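Centrosomal protein of 104 kDa (Homo sapiens, PDB 5LPH) is required for building cilia and for structural integrity at the ciliary tip, and carries a tubulin-binding TOG domain, the part described here. Local coordinates at residues E30-K35 against T50-A55; N88-S93 against T134-E139. All coordinates share one frame; numbering follows the deposited sequence. Where two conformers were deposited one is given.

Interaction 1 (E30-K35 against T50-A55); sequences EPLTEK and TLVAEA
L32 lays its forked end against A53 and V52 on helix 49-56. It has the most surface buried by the contact, followed by A53. The L32 methyl CD2 sits over the backbone, 4.0 Å from the CA of A53. The other methyl, CD1, meets V52 CG1 at 4.1 Å, and the two side chains cross at about a right angle. With CG anti to its own carbonyl carbon (chi1 -66°), L32 sends both branches to the helix. I44 of helix 41-47 also touches L32 and V52. Cutting L32 back to an alanine is likely to open a gap beside A53 and take from V52 CG1 its neighbour across this contact.

The polar link runs through one water. It donates to E30 O at 2.8 Å and to A53 O at 2.8 Å. The E30 carboxylate turns elsewhere, to the backbone N of K58. Next to L32, T33 N-caps helix 34-39, its OG1 accepting from A36 N. Between the segment leading into helix 34-39 and helix 49-56 the hold is therefore mostly apolar, from L32, with one water joining two backbone carbonyls in place of a direct polar bond.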
ATOM      1  N   GLU A  30      14.782  16.826 -21.470  1.00 48.95           N
ATOM      2  CA  GLU A  30      15.193  18.140 -20.957  1.00 50.53           C
ATOM      3  C   GLU A  30      16.070  17.959 -19.707  1.00 49.21           C
ATOM      4  O   GLU A  30      16.063  16.880 -19.107  1.00 47.41           O
ATOM      5  CB  GLU A  30      13.981  19.060 -20.702  1.00 52.93           C
ATOM      6  CG  GLU A  30      13.044  18.659 -19.567  1.00 56.15           C
ATOM      7  CD  GLU A  30      11.819  17.884 -20.023  1.00 58.31           C
ATOM      8  OE1 GLU A  30      11.806  17.327 -21.146  1.00 56.85           O
ATOM      9  OE2 GLU A  30      10.855  17.823 -19.233  1.00 64.15           O
ATOM     10  N   PRO A  31      16.842  18.997 -19.319  1.00 48.41           N
ATOM     11  CA  PRO A  31      17.706  18.786 -18.167  1.00 48.88           C
ATOM     12  C   PRO A  31      16.919  18.760 -16.860  1.00 48.06           C
ATOM     13  O   PRO A  31      15.789  19.269 -16.787  1.00 49.06           O
ATOM     14  CB  PRO A  31      18.646  19.992 -18.210  1.00 48.90           C
ATOM     15  CG  PRO A  31      17.825  21.071 -18.813  1.00 48.35           C
ATOM     16  CD  PRO A  31      16.875  20.403 -19.770  1.00 48.09           C
ATOM     17  N   LEU A  32      17.523  18.154 -15.848  1.00 46.97           N
ATOM     18  CA  LEU A  32      16.965  18.136 -14.503  1.00 47.67           C
ATOM     19  C   LEU A  32      16.974  19.552 -13.933  1.00 48.84           C
ATOM     20  O   LEU A  32      17.934  20.297 -14.138  1.00 51.67           O
ATOM     21  CB  LEU A  32      17.781  17.198 -13.603  1.00 46.54           C
ATOM     22  CG  LEU A  32      17.713  15.714 -13.979  1.00 45.56           C
ATOM     23  CD1 LEU A  32      18.889  14.939 -13.405  1.00 45.08           C
ATOM     24  CD2 LEU A  32      16.394  15.104 -13.530  1.00 45.07           C
ATOM     25  N   THR A  33      15.909  19.916 -13.225  1.00 50.57           N
ATOM     26  CA  THR A  33      15.857  21.193 -12.512  1.00 53.53           C
ATOM     27  C   THR A  33      16.821  21.147 -11.333  1.00 54.32           C
ATOM     28  O   THR A  33      17.284  20.070 -10.952  1.00 53.72           O
ATOM     29  CB  THR A  33      14.446  21.492 -11.966  1.00 55.03           C
ATOM     30  OG1 THR A  33      14.038  20.433 -11.088  1.00 57.53           O
ATOM     31  CG2 THR A  33      13.436  21.640 -13.107  1.00 53.66           C
ATOM     32  N   GLU A  34      17.115  22.311 -10.756  1.00 58.12           N
ATOM     33  CA  GLU A  34      17.998  22.387  -9.586  1.00 60.45           C
ATOM     34  C   GLU A  34      17.430  21.592  -8.400  1.00 61.06           C
ATOM     35  O   GLU A  34      18.174  20.887  -7.717  1.00 58.11           O
ATOM     36  CB  GLU A  34      18.260  23.847  -9.188  1.00 62.77           C
ATOM     37  CG  GLU A  34      19.345  24.043  -8.131  1.00 67.02           C
ATOM     38  CD  GLU A  34      20.686  23.423  -8.509  1.00 71.93           C
ATOM     39  OE1 GLU A  34      21.096  23.533  -9.689  1.00 74.11           O
ATOM     40  OE2 GLU A  34      21.332  22.810  -7.626  1.00 74.06           O
ATOM     41  N   LYS A  35      16.116  21.692  -8.186  1.00 62.73           N
ATOM     42  CA  LYS A  35      15.415  20.936  -7.138  1.00 62.78           C
ATOM     43  C   LYS A  35      15.514  19.421  -7.327  1.00 58.91           C
ATOM     44  O   LYS A  35      15.796  18.689  -6.371  1.00 58.21           O
ATOM     45  CB  LYS A  35      13.938  21.355  -7.083  1.00 67.39           C
ATOM     46  CG  LYS A  35      13.090  20.575  -6.085  1.00 71.79           C
ATOM     47  CD  LYS A  35      11.863  21.384  -5.652  1.00 76.16           C
ATOM     48  CE  LYS A  35      12.168  22.243  -4.451  1.00 78.64           C
ATOM     49  NZ  LYS A  35      11.021  23.088  -4.019  1.00 79.97           N
ATOM     50  N   THR A  50      21.774  10.145 -17.378  1.00 40.91           N
ATOM     51  CA  THR A  50      20.908   9.927 -18.544  1.00 43.36           C
ATOM     52  C   THR A  50      19.589   9.271 -18.142  1.00 41.25           C
ATOM     53  O   THR A  50      18.514   9.776 -18.466  1.00 41.39           O
ATOM     54  CB  THR A  50      21.610   9.060 -19.621  1.00 45.00           C
ATOM     55  OG1 THR A  50      22.771   9.747 -20.095  1.00 45.71           O
ATOM     56  CG2 THR A  50      20.686   8.777 -20.820  1.00 46.72           C
ATOM     57  N   LEU A  51      19.688   8.152 -17.433  1.00 39.73           N
ATOM     58  CA  LEU A  51      18.515   7.405 -16.998  1.00 39.43           C
ATOM     59  C   LEU A  51      17.645   8.220 -16.035  1.00 38.05           C
ATOM     60  O   LEU A  51      16.416   8.168 -16.129  1.00 37.24           O
ATOM     61  CB  LEU A  51      18.928   6.068 -16.373  1.00 40.42           C
ATOM     62  CG  LEU A  51      17.839   4.992 -16.273  1.00 42.05           C
ATOM     63  CD1 LEU A  51      18.467   3.608 -16.353  1.00 42.43           C
ATOM     64  CD2 LEU A  51      17.000   5.133 -15.005  1.00 42.83           C
ATOM     65  N   VAL A  52      18.262   8.974 -15.127  1.00 36.28           N
ATOM     66  CA  VAL A  52      17.487   9.793 -14.176  1.00 35.94           C
ATOM     67  C   VAL A  52      16.753  10.926 -14.904  1.00 36.23           C
ATOM     68  O   VAL A  52      15.595  11.208 -14.598  1.00 37.51           O
ATOM     69  CB  VAL A  52      18.358  10.349 -13.026  1.00 35.24           C
ATOM     70  CG1 VAL A  52      17.575  11.314 -12.148  1.00 34.94           C
ATOM     71  CG2 VAL A  52      18.890   9.207 -12.172  1.00 36.51           C
ATOM     72  N   ALA A  53      17.428  11.560 -15.862  1.00 36.37           N
ATOM     73  CA  ALA A  53      16.829  12.622 -16.679  1.00 36.61           C
ATOM     74  C   ALA A  53      15.623  12.119 -17.482  1.00 36.28           C
ATOM     75  O   ALA A  53      14.600  12.787 -17.526  1.00 33.76           O
ATOM     76  CB  ALA A  53      17.869  13.226 -17.615  1.00 37.02           C
ATOM     77  N   GLU A  54      15.761  10.950 -18.110  1.00 37.58           N
ATOM     78  CA  GLU A  54      14.642  10.261 -18.769  1.00 41.04           C
ATOM     79  C   GLU A  54      13.427  10.113 -17.842  1.00 42.25           C
ATOM     80  O   GLU A  54      12.305  10.479 -18.209  1.00 43.59           O
ATOM     81  CB  GLU A  54      15.044   8.855 -19.214  1.00 44.35           C
ATOM     82  CG  GLU A  54      15.680   8.711 -20.579  1.00 47.30           C
ATOM     83  CD  GLU A  54      15.658   7.254 -21.021  1.00 50.57           C
ATOM     84  OE1 GLU A  54      16.408   6.456 -20.420  1.00 54.08           O
ATOM     85  OE2 GLU A  54      14.872   6.906 -21.937  1.00 52.73           O
ATOM     86  N   ALA A  55      13.673   9.577 -16.645  1.00 40.46           N
ATOM     87  CA  ALA A  55      12.625   9.339 -15.644  1.00 38.90           C
ATOM     88  C   ALA A  55      11.908  10.599 -15.174  1.00 37.53           C
ATOM     89  O   ALA A  55      10.732  10.536 -14.835  1.00 38.05           O
ATOM     90  CB  ALA A  55      13.200   8.594 -14.443  1.00 38.55           C
TER
HETATM   91  O   HOH W   1      14.312  15.534 -17.395  1.00 30.49           O

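Interaction 2 (N88-S93 against T134-E139); sequences NTLRAS and TAHCVE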
ATOM      1  N   ASN A  88      22.785  -0.462  -3.213  1.00 54.55           N
ATOM      2  CA  ASN A  88      22.712   0.912  -3.741  1.00 53.46           C
ATOM      3  C   ASN A  88      21.816   0.998  -4.975  1.00 49.38           C
ATOM      4  O   ASN A  88      20.986   1.899  -5.089  1.00 43.35           O
ATOM      5  CB  ASN A  88      24.104   1.450  -4.107  1.00 56.13           C
ATOM      6  CG  ASN A  88      24.960   1.750  -2.894  1.00 57.72           C
ATOM      7  OD1 ASN A  88      24.451   2.001  -1.801  1.00 61.48           O
ATOM      8  ND2 ASN A  88      26.276   1.728  -3.085  1.00 58.43           N
ATOM      9  N   THR A  89      22.005   0.051  -5.890  1.00 47.46           N
ATOM     10  CA  THR A  89      21.209  -0.029  -7.107  1.00 49.06           C
ATOM     11  C   THR A  89      19.721  -0.256  -6.801  1.00 48.01           C
ATOM     12  O   THR A  89      18.853   0.350  -7.434  1.00 45.40           O
ATOM     13  CB  THR A  89      21.766  -1.121  -8.040  1.00 50.96           C
ATOM     14  OG1 THR A  89      23.099  -0.768  -8.427  1.00 53.99           O
ATOM     15  CG2 THR A  89      20.938  -1.244  -9.278  1.00 51.67           C
ATOM     16  N   LEU A  90      19.443  -1.119  -5.826  1.00 48.63           N
ATOM     17  CA  LEU A  90      18.082  -1.340  -5.343  1.00 46.44           C
ATOM     18  C   LEU A  90      17.467  -0.067  -4.767  1.00 45.81           C
ATOM     19  O   LEU A  90      16.321   0.249  -5.087  1.00 45.65           O
ATOM     20  CB  LEU A  90      18.053  -2.466  -4.306  1.00 45.56           C
ATOM     21  CG  LEU A  90      16.686  -2.843  -3.718  1.00 45.63           C
ATOM     22  CD1 LEU A  90      16.622  -4.335  -3.442  1.00 47.09           C
ATOM     23  CD2 LEU A  90      16.366  -2.070  -2.445  1.00 45.83           C
ATOM     24  N   ARG A  91      18.223   0.651  -3.932  1.00 45.76           N
ATOM     25  CA  ARG A  91      17.722   1.872  -3.277  0.50 45.98           C
ATOM     26  C   ARG A  91      17.473   3.016  -4.266  1.00 45.24           C
ATOM     27  O   ARG A  91      16.517   3.782  -4.111  1.00 43.55           O
ATOM     28  CB  ARG A  91      18.662   2.323  -2.141  0.50 46.85           C
ATOM     29  CG  ARG A  91      18.601   1.397  -0.926  0.50 48.36           C
ATOM     30  CD  ARG A  91      19.408   1.828   0.290  0.50 49.35           C
ATOM     31  NE  ARG A  91      19.527   0.688   1.207  0.50 50.37           N
ATOM     32  CZ  ARG A  91      18.841   0.546   2.339  0.50 49.34           C
ATOM     33  NH1 ARG A  91      19.010  -0.539   3.081  0.50 49.21           N
ATOM     34  NH2 ARG A  91      18.001   1.488   2.739  0.50 48.50           N
ATOM     35  N   ALA A  92      18.326   3.122  -5.281  1.00 43.95           N
ATOM     36  CA  ALA A  92      18.157   4.125  -6.333  1.00 42.16           C
ATOM     37  C   ALA A  92      16.950   3.800  -7.216  1.00 41.31           C
ATOM     38  O   ALA A  92      16.208   4.697  -7.619  1.00 39.40           O
ATOM     39  CB  ALA A  92      19.409   4.213  -7.180  1.00 41.35           C
ATOM     40  N   SER A  93      16.769   2.515  -7.516  1.00 40.45           N
ATOM     41  CA  SER A  93      15.628   2.052  -8.296  1.00 41.44           C
ATOM     42  C   SER A  93      14.304   2.250  -7.564  1.00 41.67           C
ATOM     43  O   SER A  93      13.320   2.671  -8.170  1.00 44.26           O
ATOM     44  CB  SER A  93      15.808   0.588  -8.693  1.00 40.67           C
ATOM     45  OG  SER A  93      16.972   0.458  -9.485  1.00 40.33           O
ATOM     46  N   THR A 134      13.814  -5.982   1.506  1.00 54.56           N
ATOM     47  CA  THR A 134      12.391  -6.205   1.245  1.00 51.68           C
ATOM     48  C   THR A 134      11.544  -5.166   1.970  1.00 49.41           C
ATOM     49  O   THR A 134      10.684  -4.531   1.362  1.00 50.71           O
ATOM     50  CB  THR A 134      11.951  -7.621   1.652  1.00 52.07           C
ATOM     51  OG1 THR A 134      12.711  -8.583   0.915  1.00 51.38           O
ATOM     52  CG2 THR A 134      10.472  -7.840   1.358  1.00 52.64           C
ATOM     53  N   ALA A 135      11.825  -4.971   3.255  1.00 48.00           N
ATOM     54  CA  ALA A 135      11.136  -3.958   4.056  1.00 47.84           C
ATOM     55  C   ALA A 135      11.279  -2.553   3.471  1.00 46.29           C
ATOM     56  O   ALA A 135      10.319  -1.791   3.448  1.00 44.78           O
ATOM     57  CB  ALA A 135      11.636  -3.986   5.495  1.00 47.59           C
ATOM     58  N   HIS A 136      12.479  -2.212   3.011  1.00 46.70           N
ATOM     59  CA  HIS A 136      12.722  -0.902   2.399  1.00 48.07           C
ATOM     60  C   HIS A 136      11.851  -0.667   1.142  1.00 45.95           C
ATOM     61  O   HIS A 136      11.244   0.392   1.008  1.00 42.67           O
ATOM     62  CB  HIS A 136      14.210  -0.717   2.079  1.00 49.33           C
ATOM     63  CG  HIS A 136      14.531   0.616   1.484  1.00 50.51           C
ATOM     64  ND1 HIS A 136      14.675   1.759   2.241  1.00 50.79           N
ATOM     65  CD2 HIS A 136      14.714   0.991   0.197  1.00 51.24           C
ATOM     66  CE1 HIS A 136      14.943   2.780   1.447  1.00 50.61           C
ATOM     67  NE2 HIS A 136      14.974   2.338   0.202  1.00 51.62           N
ATOM     68  N   CYS A 137      11.783  -1.658   0.252  1.00 44.29           N
ATOM     69  CA  CYS A 137      10.917  -1.585  -0.932  1.00 45.61           C
ATOM     70  C   CYS A 137       9.464  -1.331  -0.560  1.00 45.54           C
ATOM     71  O   CYS A 137       8.804  -0.454  -1.122  1.00 44.17           O
ATOM     72  CB  CYS A 137      10.994  -2.876  -1.744  1.00 46.49           C
ATOM     73  SG  CYS A 137      12.613  -3.187  -2.472  1.00 48.89           S
ATOM     74  N   VAL A 138       8.988  -2.095   0.416  1.00 45.07           N
ATOM     75  CA  VAL A 138       7.604  -2.014   0.859  1.00 43.95           C
ATOM     76  C   VAL A 138       7.301  -0.667   1.530  1.00 43.66           C
ATOM     77  O   VAL A 138       6.315  -0.015   1.176  1.00 42.61           O
ATOM     78  CB  VAL A 138       7.260  -3.207   1.781  1.00 44.69           C
ATOM     79  CG1 VAL A 138       5.911  -3.020   2.451  1.00 44.87           C
ATOM     80  CG2 VAL A 138       7.266  -4.498   0.976  1.00 44.27           C
ATOM     81  N   GLU A 139       8.145  -0.249   2.473  1.00 44.92           N
ATOM     82  CA  GLU A 139       7.907   0.990   3.242  1.00 47.80           C
ATOM     83  C   GLU A 139       7.942   2.263   2.395  1.00 46.83           C
ATOM     84  O   GLU A 139       7.217   3.212   2.677  1.00 46.58           O
ATOM     85  CB  GLU A 139       8.906   1.120   4.406  1.00 51.82           C
ATOM     86  CG  GLU A 139       8.730   0.070   5.497  1.00 56.48           C
ATOM     87  CD  GLU A 139       9.921  -0.041   6.449  1.00 60.89           C
ATOM     88  OE1 GLU A 139      11.075   0.097   5.988  1.00 62.09           O
ATOM     89  OE2 GLU A 139       9.711  -0.292   7.662  1.00 63.51           O
TER
HETATM   90  O   HOH W   2      15.111   4.449  -1.916  1.00 45.72           O
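R91 and H136 make the polar part of the contact. R91 was deposited in two conformers, and its side-chain contacts are those of one of them, so they are less certain. In this conformer the R91 chain runs extended from CG to NE and brings NH2 over one face of the H136 ring. NH2 stands 3.3 Å above the ring plane, offset toward the rim. The guanidinium and ring planes are 47° apart, so this is not a flat stack. R91 NH2 comes within 3.4 Å of H136 ND1, but the angle is too poor for a hydrogen bond. R91 CG also lies 3.9 Å from H136 NE2. The other terminal nitrogen, NH1, has a long, weak ion pair with E133.

A water joins the same two residues. It donates to R91 O at 2.7 Å and sits in plane at the edge of the imidazole, 3.0 Å from H136 NE2. H136 has CG anti to the backbone N (chi1 -178°), which takes the ring across toward helix 83-100.

The segments belong to helices 83-100 and 131-147 of a TOG domain, a row of HEAT-type helical pairs. Their axes are nearly parallel, 9° apart, and approach to 10.5 Å.

The apolar part is buried. L90 CD2 meets C137 SG at 3.9 Å. Both side chains also rest on I119 of helix 106-126, which covers this side of the contact. Within helix 83-100, S93 OG donates to T89 O at 2.8 Å, and S93 N reaches that oxygen from the opposite face of its plane.

In the fold
Interaction 1 and interaction 2 follow one another along the chain, both segments of the first preceding those of the second. Their centres are about 21 Å apart, and their nearest atoms are about 7 Å apart without touching. Both lie on the same side of the chain's centre. The centre of interaction 1 is about 27 Å from it, that of interaction 2 about 15 Å. Helices 41-47 and 83-100 connect them. Helix 41-47 borders interaction 1, and its V46 touches T89 and A92 of segment 88-93. L96 of helix 83-100 touches L51 and A55. Interaction 1 lies at the N-terminal end of the modelled chain; interaction 2 joins helices nearer its centre.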